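Local coordinates for protein 4-amino-4-deoxychorismate lyase (Legionella pneumophila, PDB 3LUL) that belongs to the class IV aminotransferase family and carries pyridoxal phosphate attached to a lysine side chain, at residues Phe181-Asn186 / Pro258-Leu263; His120-Ile125 / Val233-Ser238; Arg205-Cys210 / Met215-Ile220; Leu164-Glu169 / Lys225-Ala230. One frame throughout, in Å; residues are numbered along the deposited sequence.

Contact 1 of 4, residues Phe181-Asn186 / Pro258-Leu263; sequences FLIENN and PIIDKL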
loop_
_atom_site.group_PDB
_atom_site.type_symbol
_atom_site.label_atom_id
_atom_site.label_comp_id
_atom_site.label_asym_id
_atom_site.label_seq_id
_atom_site.Cartn_x
_atom_site.Cartn_y
_atom_site.Cartn_z
ATOM N N PHE B 181 -9.854 21.358 5.210
ATOM C CA PHE B 181 -9.988 22.808 5.040
ATOM C C PHE B 181 -10.052 23.403 6.442
ATOM O O PHE B 181 -10.546 22.766 7.378
ATOM C CB PHE B 181 -11.283 23.152 4.283
ATOM C CG PHE B 181 -11.196 22.947 2.778
ATOM C CD1 PHE B 181 -11.370 21.692 2.219
ATOM C CD2 PHE B 181 -11.028 24.017 1.936
ATOM C CE1 PHE B 181 -11.320 21.508 0.860
ATOM C CE2 PHE B 181 -10.973 23.833 0.560
ATOM C CZ PHE B 181 -11.104 22.568 0.033
ATOM N N LEU B 182 -9.584 24.629 6.589
ATOM C CA LEU B 182 -9.912 25.402 7.779
ATOM C C LEU B 182 -10.367 26.787 7.420
ATOM O O LEU B 182 -10.176 27.268 6.296
ATOM C CB LEU B 182 -8.740 25.405 8.740
ATOM C CG LEU B 182 -7.428 25.950 8.234
ATOM C CD1 LEU B 182 -7.500 27.432 8.473
ATOM C CD2 LEU B 182 -6.158 25.355 8.914
ATOM N N ILE B 183 -10.988 27.442 8.385
ATOM C CA ILE B 183 -11.485 28.802 8.224
ATOM C C ILE B 183 -10.869 29.615 9.346
ATOM O O ILE B 183 -10.935 29.205 10.498
ATOM C CB ILE B 183 -13.014 28.910 8.342
ATOM C CG1 ILE B 183 -13.691 28.149 7.188
ATOM C CG2 ILE B 183 -13.418 30.352 8.285
ATOM C CD1 ILE B 183 -15.169 28.054 7.312
ATOM N N GLU B 184 -10.241 30.730 8.998
ATOM C CA GLU B 184 -9.793 31.692 9.971
ATOM C C GLU B 184 -10.068 33.099 9.444
ATOM O O GLU B 184 -9.676 33.426 8.313
ATOM C CB GLU B 184 -8.292 31.497 10.197
ATOM C CG GLU B 184 -7.681 32.464 11.210
ATOM C CD GLU B 184 -6.178 32.230 11.362
ATOM O OE1 GLU B 184 -5.446 32.367 10.348
ATOM O OE2 GLU B 184 -5.752 31.885 12.484
ATOM N N ASN B 185 -10.722 33.913 10.287
ATOM C CA ASN B 185 -11.125 35.286 9.937
ATOM C C ASN B 185 -11.825 35.341 8.579
ATOM O O ASN B 185 -11.490 36.169 7.729
ATOM C CB ASN B 185 -9.925 36.259 9.964
ATOM C CG ASN B 185 -9.136 36.192 11.267
ATOM O OD1 ASN B 185 -9.708 35.977 12.332
ATOM N ND2 ASN B 185 -7.812 36.354 11.179
ATOM N N ASN B 186 -12.786 34.429 8.384
ATOM C CA ASN B 186 -13.594 34.306 7.165
ATOM C C ASN B 186 -12.833 34.003 5.884
ATOM O O ASN B 186 -13.330 34.259 4.779
ATOM C CB ASN B 186 -14.451 35.567 6.959
ATOM C CG ASN B 186 -15.450 35.770 8.062
ATOM O OD1 ASN B 186 -15.922 34.806 8.654
ATOM N ND2 ASN B 186 -15.807 37.036 8.325
ATOM N N PRO B 258 -20.954 30.255 8.912
ATOM C CA PRO B 258 -21.773 30.539 7.720
ATOM C C PRO B 258 -21.142 30.108 6.394
ATOM O O PRO B 258 -21.859 29.723 5.450
ATOM C CB PRO B 258 -21.990 32.067 7.766
ATOM C CG PRO B 258 -21.370 32.555 9.012
ATOM C CD PRO B 258 -20.689 31.454 9.739
ATOM N N ILE B 259 -19.809 30.153 6.316
ATOM C CA ILE B 259 -19.106 29.714 5.120
ATOM C C ILE B 259 -19.348 28.234 4.851
ATOM O O ILE B 259 -19.604 27.839 3.725
ATOM C CB ILE B 259 -17.599 30.024 5.220
ATOM C CG1 ILE B 259 -17.379 31.555 5.146
ATOM C CG2 ILE B 259 -16.763 29.275 4.132
ATOM C CD1 ILE B 259 -15.873 32.003 5.198
ATOM N N ILE B 260 -19.354 27.444 5.910
ATOM C CA ILE B 260 -19.629 26.001 5.788
ATOM C C ILE B 260 -21.065 25.771 5.283
ATOM O O ILE B 260 -21.275 24.961 4.361
ATOM C CB ILE B 260 -19.378 25.243 7.100
ATOM C CG1 ILE B 260 -17.888 25.365 7.495
ATOM C CG2 ILE B 260 -19.802 23.748 6.951
ATOM C CD1 ILE B 260 -17.506 24.745 8.862
ATOM N N ASP B 261 -22.048 26.479 5.831
ATOM C CA ASP B 261 -23.423 26.311 5.331
ATOM C C ASP B 261 -23.583 26.703 3.861
ATOM O O ASP B 261 -24.263 26.008 3.104
ATOM C CB ASP B 261 -24.446 27.066 6.175
ATOM C CG ASP B 261 -24.450 26.604 7.616
ATOM O OD1 ASP B 261 -24.514 25.386 7.840
ATOM O OD2 ASP B 261 -24.371 27.453 8.515
ATOM N N LYS B 262 -22.928 27.780 3.463
ATOM C CA LYS B 262 -22.929 28.200 2.066
ATOM C C LYS B 262 -22.303 27.127 1.155
ATOM O O LYS B 262 -22.846 26.796 0.109
ATOM C CB LYS B 262 -22.182 29.529 1.880
ATOM C CG LYS B 262 -22.214 29.990 0.424
ATOM C CD LYS B 262 -21.924 31.467 0.227
ATOM C CE LYS B 262 -22.212 31.876 -1.223
ATOM N NZ LYS B 262 -21.892 33.290 -1.518
ATOM N N LEU B 263 -21.145 26.613 1.538
ATOM C CA LEU B 263 -20.472 25.592 0.733
ATOM C C LEU B 263 -21.282 24.286 0.633
ATOM O O LEU B 263 -21.377 23.708 -0.450
ATOM C CB LEU B 263 -19.059 25.363 1.240
ATOM C CG LEU B 263 -18.138 26.577 1.047
ATOM C CD1 LEU B 263 -16.802 26.257 1.667
ATOM C CD2 LEU B 263 -17.987 26.998 -0.425
#

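Contact 2 of 4, residues His120-Ile125 / Val233-Ser238; sequences HPVRLI and VFLTNS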
loop_
_atom_site.group_PDB
_atom_site.type_symbol
_atom_site.label_atom_id
_atom_site.label_comp_id
_atom_site.label_asym_id
_atom_site.label_seq_id
_atom_site.Cartn_x
_atom_site.Cartn_y
_atom_site.Cartn_z
ATOM N N HIS B 120 -23.023 13.906 12.610
ATOM C CA HIS B 120 -22.262 14.219 13.824
ATOM C C HIS B 120 -20.831 14.715 13.471
ATOM O O HIS B 120 -20.180 14.170 12.573
ATOM C CB HIS B 120 -22.255 13.026 14.815
ATOM C CG HIS B 120 -21.618 11.763 14.298
ATOM N ND1 HIS B 120 -20.507 11.201 14.890
ATOM C CD2 HIS B 120 -21.958 10.927 13.283
ATOM C CE1 HIS B 120 -20.175 10.093 14.254
ATOM N NE2 HIS B 120 -21.035 9.907 13.270
ATOM N N PRO B 121 -20.339 15.776 14.161
ATOM C CA PRO B 121 -18.983 16.228 13.822
ATOM C C PRO B 121 -17.910 15.232 14.216
ATOM O O PRO B 121 -18.095 14.474 15.164
ATOM C CB PRO B 121 -18.825 17.510 14.620
ATOM C CG PRO B 121 -20.207 17.964 14.857
ATOM C CD PRO B 121 -20.977 16.717 15.088
ATOM N N VAL B 122 -16.813 15.226 13.456
ATOM C CA VAL B 122 -15.779 14.200 13.602
ATOM C C VAL B 122 -14.688 14.611 14.580
ATOM O O VAL B 122 -14.333 15.773 14.669
ATOM C CB VAL B 122 -15.124 13.833 12.253
ATOM C CG1 VAL B 122 -16.143 13.185 11.361
ATOM C CG2 VAL B 122 -14.548 15.035 11.580
ATOM N N ARG B 123 -14.168 13.615 15.302
ATOM C CA ARG B 123 -13.017 13.783 16.179
ATOM C C ARG B 123 -11.771 13.190 15.506
ATOM O O ARG B 123 -11.775 12.029 15.070
ATOM C CB ARG B 123 -13.272 13.109 17.530
ATOM C CG ARG B 123 -14.349 13.770 18.392
ATOM C CD ARG B 123 -14.228 13.302 19.834
ATOM N NE ARG B 123 -15.174 13.930 20.755
ATOM C CZ ARG B 123 -14.943 15.072 21.398
ATOM N NH1 ARG B 123 -13.816 15.740 21.186
ATOM N NH2 ARG B 123 -15.849 15.560 22.235
ATOM N N LEU B 124 -10.706 13.995 15.424
ATOM C CA LEU B 124 -9.438 13.618 14.778
ATOM C C LEU B 124 -8.302 13.486 15.776
ATOM O O LEU B 124 -8.303 14.177 16.799
ATOM C CB LEU B 124 -9.029 14.670 13.759
ATOM C CG LEU B 124 -10.012 14.936 12.629
ATOM C CD1 LEU B 124 -9.480 16.012 11.677
ATOM C CD2 LEU B 124 -10.296 13.649 11.846
ATOM N N ILE B 125 -7.353 12.603 15.462
ATOM C CA ILE B 125 -6.065 12.549 16.136
ATOM C C ILE B 125 -4.969 12.675 15.103
ATOM O O ILE B 125 -5.142 12.277 13.949
ATOM C CB ILE B 125 -5.851 11.275 17.029
ATOM C CG1 ILE B 125 -6.120 9.974 16.278
ATOM C CG2 ILE B 125 -6.693 11.367 18.361
ATOM C CD1 ILE B 125 -4.981 8.989 16.254
ATOM N N VAL B 233 -12.824 23.912 11.229
ATOM C CA VAL B 233 -12.084 22.945 10.465
ATOM C C VAL B 233 -13.104 21.983 9.931
ATOM O O VAL B 233 -14.042 21.566 10.651
ATOM C CB VAL B 233 -11.076 22.141 11.310
ATOM C CG1 VAL B 233 -10.348 21.127 10.459
ATOM C CG2 VAL B 233 -10.049 23.097 12.017
ATOM N N PHE B 234 -12.915 21.574 8.686
ATOM C CA PHE B 234 -13.860 20.584 8.063
ATOM C C PHE B 234 -13.183 19.749 6.980
ATOM O O PHE B 234 -12.104 20.074 6.490
ATOM C CB PHE B 234 -15.144 21.268 7.540
ATOM C CG PHE B 234 -14.951 22.142 6.319
ATOM C CD1 PHE B 234 -14.948 21.593 5.042
ATOM C CD2 PHE B 234 -14.752 23.516 6.454
ATOM C CE1 PHE B 234 -14.802 22.407 3.923
ATOM C CE2 PHE B 234 -14.590 24.345 5.334
ATOM C CZ PHE B 234 -14.610 23.799 4.080
ATOM N N LEU B 235 -13.812 18.637 6.636
ATOM C CA LEU B 235 -13.242 17.681 5.675
ATOM C C LEU B 235 -14.142 17.517 4.465
ATOM O O LEU B 235 -15.330 17.769 4.554
ATOM C CB LEU B 235 -13.111 16.331 6.334
ATOM C CG LEU B 235 -12.399 16.304 7.690
ATOM C CD1 LEU B 235 -12.490 14.891 8.306
ATOM C CD2 LEU B 235 -10.958 16.748 7.546
ATOM N N THR B 236 -13.578 17.051 3.355
ATOM C CA THR B 236 -14.345 16.897 2.137
ATOM C C THR B 236 -14.019 15.557 1.479
ATOM O O THR B 236 -12.860 15.139 1.429
ATOM C CB THR B 236 -14.062 18.051 1.103
ATOM O OG1 THR B 236 -12.693 18.007 0.669
ATOM C CG2 THR B 236 -14.338 19.464 1.692
ATOM N N ASN B 237 -15.055 14.905 0.973
ATOM C CA ASN B 237 -14.918 13.792 0.048
ATOM C C ASN B 237 -16.227 13.560 -0.712
ATOM O O ASN B 237 -17.237 14.203 -0.419
ATOM C CB ASN B 237 -14.389 12.520 0.723
ATOM C CG ASN B 237 -15.352 11.903 1.728
ATOM O OD1 ASN B 237 -16.560 12.115 1.674
ATOM N ND2 ASN B 237 -14.809 11.095 2.640
ATOM N N SER B 238 -16.189 12.681 -1.707
ATOM C CA SER B 238 -17.322 12.554 -2.641
ATOM C C SER B 238 -18.505 11.932 -1.964
ATOM O O SER B 238 -19.617 12.315 -2.241
ATOM C CB SER B 238 -16.957 11.673 -3.852
ATOM O OG SER B 238 -16.098 12.341 -4.713
#

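Contact 3 of 4, residues Arg205-Cys210 / Met215-Ile220; sequences RLISHC and MSVQEI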
loop_
_atom_site.group_PDB
_atom_site.type_symbol
_atom_site.label_atom_id
_atom_site.label_comp_id
_atom_site.label_asym_id
_atom_site.label_seq_id
_atom_site.Cartn_x
_atom_site.Cartn_y
_atom_site.Cartn_z
ATOM N N ARG B 205 -13.877 21.004 -6.550
ATOM C CA ARG B 205 -15.198 21.634 -6.771
ATOM C C ARG B 205 -15.415 22.800 -5.815
ATOM O O ARG B 205 -15.902 23.860 -6.210
ATOM C CB ARG B 205 -16.341 20.631 -6.597
ATOM C CG ARG B 205 -16.457 19.562 -7.714
ATOM C CD ARG B 205 -17.396 18.460 -7.245
ATOM N NE ARG B 205 -18.693 19.030 -6.877
ATOM C CZ ARG B 205 -19.548 18.520 -5.985
ATOM N NH1 ARG B 205 -19.308 17.375 -5.356
ATOM N NH2 ARG B 205 -20.696 19.160 -5.748
ATOM N N LEU B 206 -15.033 22.601 -4.563
ATOM C CA LEU B 206 -15.193 23.627 -3.535
ATOM C C LEU B 206 -14.361 24.872 -3.876
ATOM O O LEU B 206 -14.850 25.993 -3.810
ATOM C CB LEU B 206 -14.813 23.048 -2.167
ATOM C CG LEU B 206 -15.131 23.854 -0.921
ATOM C CD1 LEU B 206 -15.216 22.916 0.243
ATOM C CD2 LEU B 206 -14.117 24.962 -0.669
ATOM N N ILE B 207 -13.107 24.660 -4.266
ATOM C CA ILE B 207 -12.240 25.757 -4.701
ATOM C C ILE B 207 -12.852 26.532 -5.884
ATOM O O ILE B 207 -12.874 27.753 -5.863
ATOM C CB ILE B 207 -10.806 25.259 -5.008
ATOM C CG1 ILE B 207 -10.131 24.797 -3.714
ATOM C CG2 ILE B 207 -9.941 26.363 -5.643
ATOM C CD1 ILE B 207 -8.862 23.992 -3.930
ATOM N N SER B 208 -13.377 25.815 -6.871
ATOM C CA SER B 208 -14.039 26.435 -8.033
ATOM C C SER B 208 -15.216 27.288 -7.601
ATOM O O SER B 208 -15.341 28.426 -8.024
ATOM C CB SER B 208 -14.514 25.376 -9.042
ATOM O OG SER B 208 -13.427 24.794 -9.726
ATOM N N HIS B 209 -16.094 26.729 -6.768
ATOM C CA HIS B 209 -17.202 27.489 -6.205
ATOM C C HIS B 209 -16.751 28.776 -5.506
ATOM O O HIS B 209 -17.379 29.814 -5.679
ATOM C CB HIS B 209 -18.041 26.659 -5.212
ATOM C CG HIS B 209 -18.996 25.712 -5.871
ATOM N ND1 HIS B 209 -19.990 26.134 -6.722
ATOM C CD2 HIS B 209 -19.115 24.363 -5.790
ATOM C CE1 HIS B 209 -20.665 25.085 -7.156
ATOM N NE2 HIS B 209 -20.151 23.996 -6.609
ATOM N N CYS B 210 -15.683 28.709 -4.715
ATOM C CA CYS B 210 -15.201 29.885 -3.988
ATOM C C CYS B 210 -14.732 30.936 -4.987
ATOM O O CYS B 210 -15.055 32.116 -4.845
ATOM C CB CYS B 210 -14.059 29.518 -3.033
ATOM S SG CYS B 210 -14.638 28.575 -1.597
HETATM N N MSE B 215 -15.086 34.221 -2.875
HETATM C CA MSE B 215 -14.876 33.882 -1.465
HETATM C C MSE B 215 -13.412 33.488 -1.360
HETATM O O MSE B 215 -12.948 32.585 -2.082
HETATM C CB MSE B 215 -15.772 32.707 -1.028
HETATM C CG MSE B 215 -17.288 32.986 -1.119
HETATM SE SE MSE B 215 -18.309 31.363 -1.096
HETATM C CE MSE B 215 -17.939 30.898 0.762
ATOM N N SER B 216 -12.686 34.152 -0.458
ATOM C CA SER B 216 -11.244 34.006 -0.411
ATOM C C SER B 216 -10.906 32.595 0.040
ATOM O O SER B 216 -11.391 32.164 1.095
ATOM C CB SER B 216 -10.614 35.014 0.553
ATOM O OG SER B 216 -9.192 34.947 0.513
ATOM N N VAL B 217 -10.090 31.908 -0.774
ATOM C CA VAL B 217 -9.604 30.553 -0.480
ATOM C C VAL B 217 -8.103 30.448 -0.801
ATOM O O VAL B 217 -7.692 30.774 -1.908
ATOM C CB VAL B 217 -10.370 29.481 -1.278
ATOM C CG1 VAL B 217 -10.362 29.767 -2.796
ATOM C CG2 VAL B 217 -9.810 28.123 -0.970
ATOM N N GLN B 218 -7.313 29.971 0.149
ATOM C CA GLN B 218 -5.868 29.961 0.010
ATOM C C GLN B 218 -5.335 28.536 0.104
ATOM O O GLN B 218 -5.519 27.890 1.114
ATOM C CB GLN B 218 -5.225 30.814 1.107
ATOM C CG GLN B 218 -5.697 32.263 1.200
ATOM C CD GLN B 218 -5.566 33.008 -0.108
ATOM O OE1 GLN B 218 -6.548 33.502 -0.673
ATOM N NE2 GLN B 218 -4.352 33.080 -0.604
ATOM N N GLU B 219 -4.646 28.105 -0.951
ATOM C CA GLU B 219 -3.942 26.832 -1.018
ATOM C C GLU B 219 -2.514 27.040 -0.603
ATOM O O GLU B 219 -1.703 27.543 -1.415
ATOM C CB GLU B 219 -3.992 26.271 -2.436
ATOM C CG GLU B 219 -5.412 25.962 -2.894
ATOM C CD GLU B 219 -5.474 25.496 -4.338
ATOM O OE1 GLU B 219 -4.996 24.373 -4.634
ATOM O OE2 GLU B 219 -6.061 26.242 -5.158
ATOM N N ILE B 220 -2.221 26.729 0.665
ATOM C CA ILE B 220 -0.911 26.983 1.282
ATOM C C ILE B 220 -0.491 25.835 2.224
ATOM O O ILE B 220 -1.313 25.013 2.640
ATOM C CB ILE B 220 -0.875 28.299 2.099
ATOM C CG1 ILE B 220 -1.824 28.246 3.316
ATOM C CG2 ILE B 220 -1.188 29.510 1.209
ATOM C CD1 ILE B 220 -1.681 29.459 4.272
#

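Contact 4 of 4, residues Leu164-Glu169 / Lys225-Ala230; sequences LFFNTE and KRIEDA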
loop_
_atom_site.group_PDB
_atom_site.type_symbol
_atom_site.label_atom_id
_atom_site.label_comp_id
_atom_site.label_asym_id
_atom_site.label_seq_id
_atom_site.Cartn_x
_atom_site.Cartn_y
_atom_site.Cartn_z
ATOM N N LEU B 164 -5.384 12.184 11.060
ATOM C CA LEU B 164 -4.826 13.243 10.252
ATOM C C LEU B 164 -3.311 13.053 10.089
ATOM O O LEU B 164 -2.563 12.890 11.079
ATOM C CB LEU B 164 -5.108 14.590 10.897
ATOM C CG LEU B 164 -4.730 15.827 10.111
ATOM C CD1 LEU B 164 -5.581 15.989 8.824
ATOM C CD2 LEU B 164 -4.926 17.066 11.045
ATOM N N PHE B 165 -2.869 13.044 8.840
ATOM C CA PHE B 165 -1.459 12.901 8.487
ATOM C C PHE B 165 -0.763 14.235 8.181
ATOM O O PHE B 165 -1.363 15.183 7.636
ATOM C CB PHE B 165 -1.290 11.992 7.277
ATOM C CG PHE B 165 -1.919 10.650 7.451
ATOM C CD1 PHE B 165 -1.220 9.603 8.046
ATOM C CD2 PHE B 165 -3.205 10.421 7.031
ATOM C CE1 PHE B 165 -1.780 8.333 8.200
ATOM C CE2 PHE B 165 -3.797 9.142 7.187
ATOM C CZ PHE B 165 -3.078 8.100 7.791
ATOM N N PHE B 166 0.517 14.238 8.516
ATOM C CA PHE B 166 1.458 15.292 8.253
ATOM C C PHE B 166 2.634 14.798 7.376
ATOM O O PHE B 166 2.973 13.587 7.358
ATOM C CB PHE B 166 1.969 15.837 9.566
ATOM C CG PHE B 166 0.904 16.562 10.382
ATOM C CD1 PHE B 166 -0.058 15.849 11.089
ATOM C CD2 PHE B 166 0.867 17.952 10.423
ATOM C CE1 PHE B 166 -1.079 16.534 11.817
ATOM C CE2 PHE B 166 -0.135 18.617 11.156
ATOM C CZ PHE B 166 -1.084 17.904 11.846
ATOM N N ASN B 167 3.212 15.725 6.615
ATOM C CA ASN B 167 4.382 15.411 5.807
ATOM C C ASN B 167 5.662 15.654 6.620
ATOM O O ASN B 167 5.597 16.106 7.778
ATOM C CB ASN B 167 4.386 16.096 4.411
ATOM C CG ASN B 167 4.528 17.603 4.456
ATOM O OD1 ASN B 167 5.061 18.167 5.405
ATOM N ND2 ASN B 167 4.087 18.262 3.376
ATOM N N THR B 168 6.808 15.314 6.030
ATOM C CA THR B 168 8.102 15.439 6.703
ATOM C C THR B 168 8.592 16.887 6.852
ATOM O O THR B 168 9.606 17.137 7.512
ATOM C CB THR B 168 9.186 14.535 6.017
ATOM O OG1 THR B 168 9.308 14.923 4.649
ATOM C CG2 THR B 168 8.803 13.039 6.106
ATOM N N GLU B 169 7.833 17.851 6.316
ATOM C CA GLU B 169 8.061 19.273 6.582
ATOM C C GLU B 169 7.106 19.775 7.675
ATOM O O GLU B 169 7.001 20.966 7.878
ATOM C CB GLU B 169 7.893 20.087 5.283
ATOM C CG GLU B 169 8.936 19.705 4.208
ATOM C CD GLU B 169 8.624 20.262 2.818
ATOM O OE1 GLU B 169 7.529 20.828 2.608
ATOM O OE2 GLU B 169 9.470 20.123 1.909
ATOM N N LYS B 225 -0.088 24.209 14.244
ATOM C CA LYS B 225 -0.469 25.435 14.935
ATOM C C LYS B 225 -1.548 26.214 14.175
ATOM O O LYS B 225 -2.432 26.783 14.804
ATOM C CB LYS B 225 0.748 26.324 15.195
ATOM C CG LYS B 225 0.397 27.611 15.987
ATOM C CD LYS B 225 1.615 28.454 16.327
ATOM C CE LYS B 225 1.212 29.902 16.690
ATOM N NZ LYS B 225 0.027 29.988 17.595
ATOM N N ARG B 226 -1.489 26.249 12.844
ATOM C CA ARG B 226 -2.587 26.860 12.052
ATOM C C ARG B 226 -3.926 26.200 12.283
ATOM O O ARG B 226 -4.958 26.889 12.355
ATOM C CB ARG B 226 -2.295 26.846 10.553
ATOM C CG ARG B 226 -1.136 27.701 10.129
ATOM C CD ARG B 226 -1.344 29.148 10.452
ATOM N NE ARG B 226 -2.609 29.663 9.928
ATOM C CZ ARG B 226 -2.787 30.210 8.722
ATOM N NH1 ARG B 226 -1.779 30.332 7.861
ATOM N NH2 ARG B 226 -3.999 30.649 8.373
ATOM N N ILE B 227 -3.937 24.873 12.383
ATOM C CA ILE B 227 -5.180 24.145 12.625
ATOM C C ILE B 227 -5.688 24.469 14.019
ATOM O O ILE B 227 -6.871 24.808 14.205
ATOM C CB ILE B 227 -5.014 22.611 12.491
ATOM C CG1 ILE B 227 -4.427 22.243 11.148
ATOM C CG2 ILE B 227 -6.330 21.906 12.623
ATOM C CD1 ILE B 227 -3.902 20.783 11.120
ATOM N N GLU B 228 -4.798 24.400 15.000
ATOM C CA GLU B 228 -5.166 24.621 16.403
ATOM C C GLU B 228 -5.779 25.998 16.604
ATOM O O GLU B 228 -6.695 26.162 17.397
ATOM C CB GLU B 228 -3.943 24.403 17.300
ATOM C CG GLU B 228 -3.531 22.923 17.285
ATOM C CD GLU B 228 -2.199 22.612 17.932
ATOM O OE1 GLU B 228 -1.356 23.519 18.114
ATOM O OE2 GLU B 228 -1.990 21.421 18.233
ATOM N N ASP B 229 -5.263 26.981 15.862
ATOM C CA ASP B 229 -5.758 28.365 15.904
ATOM C C ASP B 229 -6.954 28.685 14.980
ATOM O O ASP B 229 -7.443 29.810 15.006
ATOM C CB ASP B 229 -4.617 29.351 15.593
ATOM C CG ASP B 229 -3.549 29.404 16.700
ATOM O OD1 ASP B 229 -3.747 28.811 17.795
ATOM O OD2 ASP B 229 -2.494 30.034 16.456
ATOM N N ALA B 230 -7.430 27.719 14.197
ATOM C CA ALA B 230 -8.551 27.945 13.264
ATOM C C ALA B 230 -9.878 28.247 13.953
ATOM O O ALA B 230 -10.114 27.774 15.056
ATOM C CB ALA B 230 -8.723 26.719 12.354
#

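Contact 1 of 4, residues Phe181-Asn186 / Pro258-Leu263
The C-terminal helix 258-269 packs against the hairpin of strands 179-184 and 187-190, with Ile-259 and Ile-260 of its first turn meeting Ile-183 and Asn-186. The side chains meet through apolar groups. Ile-183 places CG1 anti to the carbonyl carbon (chi1 -65°), and the chain then runs out extended toward the helix. Its CD1 touches two residues there: CG2 of Ile-259 at 3.8 Å and CG1 of Ile-260 at 3.8 Å. Ile-183 and Ile-259 run alongside each other, pointing opposite ways. The far end of Ile-259 reaches the hairpin turn, where its CD1 lies 3.4 Å from the backbone O of Asn-186. Asn-185 and Asn-186 both have left-handed backbone angles, as in a type I' turn. Leu-188 of the second hairpin strand also packs on Ile-183 and Ile-259. Asp-261, on the helix, forms a salt bridge with Arg-244. This is helix-on-sheet packing in an alpha/beta domain: the last helix lies against one face of the sheet, over the hairpin and strand 232-237.

Contact 2 of 4, residues His120-Ile125 / Val233-Ser238
Val-122 and Leu-124 meet Leu-235 through methyl groups alone, and the flat groups of the two segments lie elsewhere. The Phe-234 ring starts from a bond pointing away from strand 122-131. The Phe-181 ring lies over one of its faces, parallel-displaced. Ile-260 CG1 lies on the opposite face, near CD2. Leu-206 CD1 sits at the edge, near CE1. The Asn-237 amide is fixed at both ends: OD1 accepts from the backbone N of Gln-240, and ND2 donates to the O of Cys-177.

Leu-235 carries the contact from its strand. Its CG stands beside the backbone N, anti to the carbonyl carbon (chi1 -51°), and CD1 continues extended (chi2 173°), toward the other strand. CD1 lies 3.9 Å from CG2 of Val-122, and these two side chains meet at a slant. The Val-122 conformer is one of two deposited, so this distance is less certain. CD2 of Leu-124 is a looser neighbour, 4.3 Å from CD1 of Leu-235.

The strands are not paired directly. Strand 241-248 lies between them, parallel to 122-131 and antiparallel to 232-237. The sheet curls, and its inner side chains close on one another, consistent with the pseudo-barrel of the class IV aminotransferase fold. Leu-180 of strand 179-184 also packs on Leu-235. Beyond the strand end, Ser-238 OG bonds to the phosphate oxygen OP2 of the lysine-pyridoxal phosphate at position 141.

Contact 3 of 4, residues Arg205-Cys210 / Met215-Ile220
Cys-210 and Met-215, here selenomethionine, are joined by a backbone hydrogen bond between Met-215 N and Cys-210 O, 2.9 Å long. It is fairly straight, with an angle of 161° at the hydrogen. The donor is tilted from the carbonyl plane. This bond ties the end of the helix to the start of the returning chain.

The side chain of Cys-210 touches segment 215-220 twice more. Its CB lies 3.4 Å from the backbone O of Met-215 and 3.7 Å from CG1 of Val-217. The selenomethionine itself starts toward the helix, but the selenium runs off toward helix 258-269, where chi3 (69°) turns CE; the side chain packs there on Ile-259 and Lys-262. One helical turn earlier, Ile-207 crosses the Glu-219 side chain at a slant. Its CD1 lies 3.7 Å from CD of Glu-219. The methyl covers the carboxylate carbon, while OE1 of Glu-219 forms a salt bridge with Arg-203, which holds that group in place.

Further out, Leu-188 also packs on Cys-210. Arg-205 forms a salt bridge with Asp-270, which also bonds to His-209. The axes of the short segments, helix 205-210 and strand 217-219, come within 9.5 Å, their N-to-C directions 135° apart. They are the last two elements of a beta-alpha-beta crossover: helix 201-212 links strand 187-190 to its parallel neighbour 217-219 and packs on helix 258-269 through Leu-206 and Cys-210.

Contact 4 of 4, residues Leu164-Glu169 / Lys225-Ala230
Ile-227 reaches from the helix to Leu-164 and Phe-166 on strand 162-167, and a single methyl makes both contacts. Its CG1 stands beside the backbone N, and the chain continues extended (chi2 165°), so CD1 projects well away from the helix backbone. Leu-164 meets it tip to tip, with CD2 at 3.9 Å from CD1 of Ile-227. The Leu-164 chain first leaves opposite its own backbone N (chi1 -173°). CD2 then continues the chain, anti to CA, and reaches the isoleucine, while CD1 is the bent branch (chi2 66°). Phe-166 comes in from the opposite direction with CG beside its backbone N. Its CZ is 4.1 Å from CD1 of Ile-227, and the methyl approaches the ring obliquely.

All three residues are buried. Here the short helix 224-228 covers a patch of the large curled sheet, in which strand 162-167 runs parallel to 122-131 and antiparallel to 172-175. Val-172 of the latter packs on all three side chains.

Each segment has its own polar fastening. Within segment 225-230, NZ of Lys-225 forms a salt bridge with Asp-229 OD2, 2.8 Å away, on the syn lone pair. In segment 164-169, Asn-167 makes an Asx turn: its OD1 accepts from Glu-169 N at 2.9 Å, with the donor above the carbonyl plane. Thr-168 in this turn packs on Thr-168 of the second subunit.

All four contacts reach one curled mixed sheet. Contacts 1 and 3 are the closest pair, with centres about 10 Å apart. Leu-206 CD2 lies 3.6 Å from Phe-181 CE2, and Leu-263 CD1 lies 3.8 Å from Leu-206 CD2. Contacts 1 and 2 share neighbouring strands, with Phe-181 N 2.9 Å from Phe-234 O. Contact 4 joins contact 1 by the salt bridge of Arg-226 NH2 to Glu-184 OE1, 3.0 Å. It meets contact 2 along paired strands, where Leu-164 N is 2.9 Å from Ile-125 O. Ser-238 of contact 2 reaches the cofactor phosphate, and Thr-202, on the helix of contact 3, packs on that serine.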